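Local structure of TENA/THI-4 protein, Domain of Unknown Function with a Heme Oxygenase-like Fold (3DDE) at residues A39-Y44 / A96-D101. The protein is of unknown function but has a heme oxygenase-like, all-helical fold and may have oxidoreductase activity. Residues are numbered along the deposited sequence; the frame is centred on the assembly and turned at random.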
ATOM      1  N   ALA A  39      -8.982  26.165  26.833  1.00 50.87           N
ATOM      2  CA  ALA A  39      -9.771  25.500  25.796  1.00 50.51           C
ATOM      3  C   ALA A  39      -9.179  25.693  24.401  1.00 50.84           C
ATOM      4  O   ALA A  39      -9.102  24.747  23.613  1.00 50.22           O
ATOM      5  CB  ALA A  39     -11.210  25.994  25.825  1.00 49.74           C
ATOM      6  N   LEU A  40      -8.775  26.923  24.090  1.00 51.02           N
ATOM      7  CA  LEU A  40      -8.168  27.218  22.789  1.00 50.51           C
ATOM      8  C   LEU A  40      -6.869  26.427  22.599  1.00 50.76           C
ATOM      9  O   LEU A  40      -6.643  25.835  21.546  1.00 50.22           O
ATOM     10  CB  LEU A  40      -7.888  28.713  22.634  1.00 50.33           C
ATOM     11  CG  LEU A  40      -7.260  29.163  21.310  1.00 50.33           C
ATOM     12  CD1 LEU A  40      -8.188  28.818  20.157  1.00 50.38           C
ATOM     13  CD2 LEU A  40      -6.936  30.652  21.317  1.00 49.96           C
ATOM     14  N   TYR A  41      -6.027  26.415  23.630  1.00 50.82           N
ATOM     15  CA  TYR A  41      -4.754  25.715  23.570  1.00 50.72           C
ATOM     16  C   TYR A  41      -4.977  24.204  23.403  1.00 50.79           C
ATOM     17  O   TYR A  41      -4.296  23.560  22.611  1.00 50.51           O
ATOM     18  CB  TYR A  41      -3.920  26.069  24.803  1.00 50.42           C
ATOM     19  CG  TYR A  41      -2.560  25.420  24.850  1.00 50.57           C
ATOM     20  CD1 TYR A  41      -1.617  25.659  23.847  1.00 50.32           C
ATOM     21  CD2 TYR A  41      -2.197  24.599  25.914  1.00 50.20           C
ATOM     22  CE1 TYR A  41      -0.360  25.061  23.885  1.00 50.47           C
ATOM     23  CE2 TYR A  41      -0.946  24.004  25.963  1.00 50.42           C
ATOM     24  CZ  TYR A  41      -0.029  24.243  24.952  1.00 50.34           C
ATOM     25  OH  TYR A  41       1.215  23.654  24.992  1.00 50.58           O
ATOM     26  N   ALA A  42      -5.963  23.660  24.116  1.00 50.83           N
ATOM     27  CA  ALA A  42      -6.307  22.237  24.020  1.00 50.56           C
ATOM     28  C   ALA A  42      -6.808  21.856  22.621  1.00 50.49           C
ATOM     29  O   ALA A  42      -6.346  20.875  22.044  1.00 50.42           O
ATOM     30  CB  ALA A  42      -7.356  21.888  25.053  1.00 50.61           C
ATOM     31  N   ILE A  43      -7.766  22.618  22.097  1.00 50.37           N
ATOM     32  CA  ILE A  43      -8.325  22.372  20.756  1.00 50.81           C
ATOM     33  C   ILE A  43      -7.198  22.276  19.732  1.00 51.20           C
ATOM     34  O   ILE A  43      -7.115  21.304  18.972  1.00 51.15           O
ATOM     35  CB  ILE A  43      -9.303  23.486  20.333  1.00 50.83           C
ATOM     36  CG1 ILE A  43     -10.602  23.388  21.148  1.00 50.85           C
ATOM     37  CG2 ILE A  43      -9.603  23.402  18.827  1.00 50.79           C
ATOM     38  CD1 ILE A  43     -11.536  24.588  21.007  1.00 50.63           C
ATOM     39  N   TYR A  44      -6.316  23.267  19.762  1.00 51.24           N
ATOM     40  CA  TYR A  44      -5.149  23.280  18.913  1.00 52.49           C
ATOM     41  C   TYR A  44      -4.133  22.141  19.163  1.00 52.18           C
ATOM     42  O   TYR A  44      -3.602  21.585  18.204  1.00 51.75           O
ATOM     43  CB  TYR A  44      -4.436  24.623  19.000  1.00 54.90           C
ATOM     44  CG  TYR A  44      -3.063  24.574  18.377  1.00 55.86           C
ATOM     45  CD1 TYR A  44      -2.875  24.721  16.998  1.00 56.30           C
ATOM     46  CD2 TYR A  44      -1.949  24.343  19.177  1.00 56.50           C
ATOM     47  CE1 TYR A  44      -1.600  24.648  16.450  1.00 56.41           C
ATOM     48  CE2 TYR A  44      -0.693  24.266  18.651  1.00 56.35           C
ATOM     49  CZ  TYR A  44      -0.514  24.429  17.309  1.00 56.34           C
ATOM     50  OH  TYR A  44       0.780  24.348  16.872  1.00 56.84           O
ATOM     51  N   ALA A  96      -2.829  17.104  29.127  1.00 50.23           N
ATOM     52  CA  ALA A  96      -3.069  16.580  30.478  1.00 50.58           C
ATOM     53  C   ALA A  96      -2.539  17.550  31.548  1.00 50.69           C
ATOM     54  O   ALA A  96      -3.131  17.702  32.631  1.00 49.67           O
ATOM     55  CB  ALA A  96      -2.425  15.204  30.621  1.00 50.39           C
ATOM     56  N   SER A  97      -1.441  18.229  31.217  1.00 51.29           N
ATOM     57  CA  SER A  97      -0.806  19.189  32.123  1.00 51.86           C
ATOM     58  C   SER A  97      -1.648  20.434  32.396  1.00 51.47           C
ATOM     59  O   SER A  97      -1.409  21.107  33.394  1.00 50.78           O
ATOM     60  CB  SER A  97       0.580  19.595  31.595  1.00 52.43           C
ATOM     61  OG  SER A  97       1.518  18.412  31.632  1.00 52.88           O
ATOM     62  N   ILE A  98      -2.607  20.755  31.516  1.00 50.97           N
ATOM     63  CA  ILE A  98      -3.504  21.902  31.755  1.00 50.88           C
ATOM     64  C   ILE A  98      -4.891  21.473  32.268  1.00 50.98           C
ATOM     65  O   ILE A  98      -5.869  22.223  32.165  1.00 50.96           O
ATOM     66  CB  ILE A  98      -3.602  22.868  30.564  1.00 50.79           C
ATOM     67  CG1 ILE A  98      -4.142  22.171  29.311  1.00 50.97           C
ATOM     68  CG2 ILE A  98      -2.239  23.490  30.299  1.00 50.80           C
ATOM     69  CD1 ILE A  98      -4.513  23.136  28.228  1.00 50.90           C
ATOM     70  N   GLY A  99      -4.955  20.263  32.833  1.00 50.73           N
ATOM     71  CA  GLY A  99      -6.166  19.758  33.485  1.00 50.32           C
ATOM     72  C   GLY A  99      -7.223  19.042  32.662  1.00 50.18           C
ATOM     73  O   GLY A  99      -8.337  18.852  33.159  1.00 49.81           O
ATOM     74  N   PHE A 100      -6.900  18.643  31.432  1.00 49.66           N
ATOM     75  CA  PHE A 100      -7.857  17.923  30.575  1.00 49.77           C
ATOM     76  C   PHE A 100      -7.555  16.423  30.489  1.00 50.26           C
ATOM     77  O   PHE A 100      -6.434  15.977  30.728  1.00 49.46           O
ATOM     78  CB  PHE A 100      -7.932  18.513  29.151  1.00 48.78           C
ATOM     79  CG  PHE A 100      -8.388  19.943  29.111  1.00 48.40           C
ATOM     80  CD1 PHE A 100      -9.671  20.291  29.532  1.00 48.60           C
ATOM     81  CD2 PHE A 100      -7.546  20.941  28.653  1.00 48.28           C
ATOM     82  CE1 PHE A 100     -10.096  21.608  29.513  1.00 48.49           C
ATOM     83  CE2 PHE A 100      -7.966  22.265  28.620  1.00 48.55           C
ATOM     84  CZ  PHE A 100      -9.242  22.599  29.048  1.00 48.59           C
ATOM     85  N   ASP A 101      -8.578  15.675  30.091  1.00 51.18           N
ATOM     86  CA  ASP A 101      -8.557  14.222  30.027  1.00 51.40           C
ATOM     87  C   ASP A 101      -7.887  13.697  28.751  1.00 51.16           C
ATOM     88  O   ASP A 101      -8.318  14.008  27.647  1.00 50.75           O
ATOM     89  CB  ASP A 101     -10.023  13.741  30.102  1.00 51.94           C
ATOM     90  CG  ASP A 101     -10.162  12.279  30.491  1.00 53.04           C
ATOM     91  OD1 ASP A 101      -9.264  11.466  30.179  1.00 53.74           O
ATOM     92  OD2 ASP A 101     -11.195  11.942  31.128  1.00 53.70           O
TER
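The Tyr41 ring meets Ile98 at its edge, near the ring plane, where Tyr41 CD2 lies 3.6 Å from Ile98 CD1. The Phe100 ring has the carbonyl oxygen of Ile98 over one face, 4.0 Å above the plane and offset toward the rim. Ala42 CB reaches the same ring obliquely, 3.6 Å from CE2 and 3.7 Å from CD2 of Phe100. Near the ring's far end, Phe100 CZ comes within 4.2 Å of Ala39 N. CG1 of Ile98 sits between its own backbone N and carbonyl carbon (chi1 60°), and the extended chain beyond it carries CD1 to the helix. Ile98 CD1 also lies 4.4 Å from Ala42 CB. The contact is small and apolar. Gly99, with positive phi (87°), turns the chain between Ile98 and Phe100, and the CB atoms of Ile98 and Phe100 both point toward the helix. Tyr41 sends its hydroxyl past the contact to a hydrogen bond with Ser164 O. Phe100 also packs on Ile95 of helix 88-97, and Ile98 on Leu160. The contact thus joins the start of helix 38-52 to the turn between helix 88-97 and helix 102-106. Asp101 is the N-cap of helix 102-106, its OD1 taking a hydrogen bond from Glu103 N.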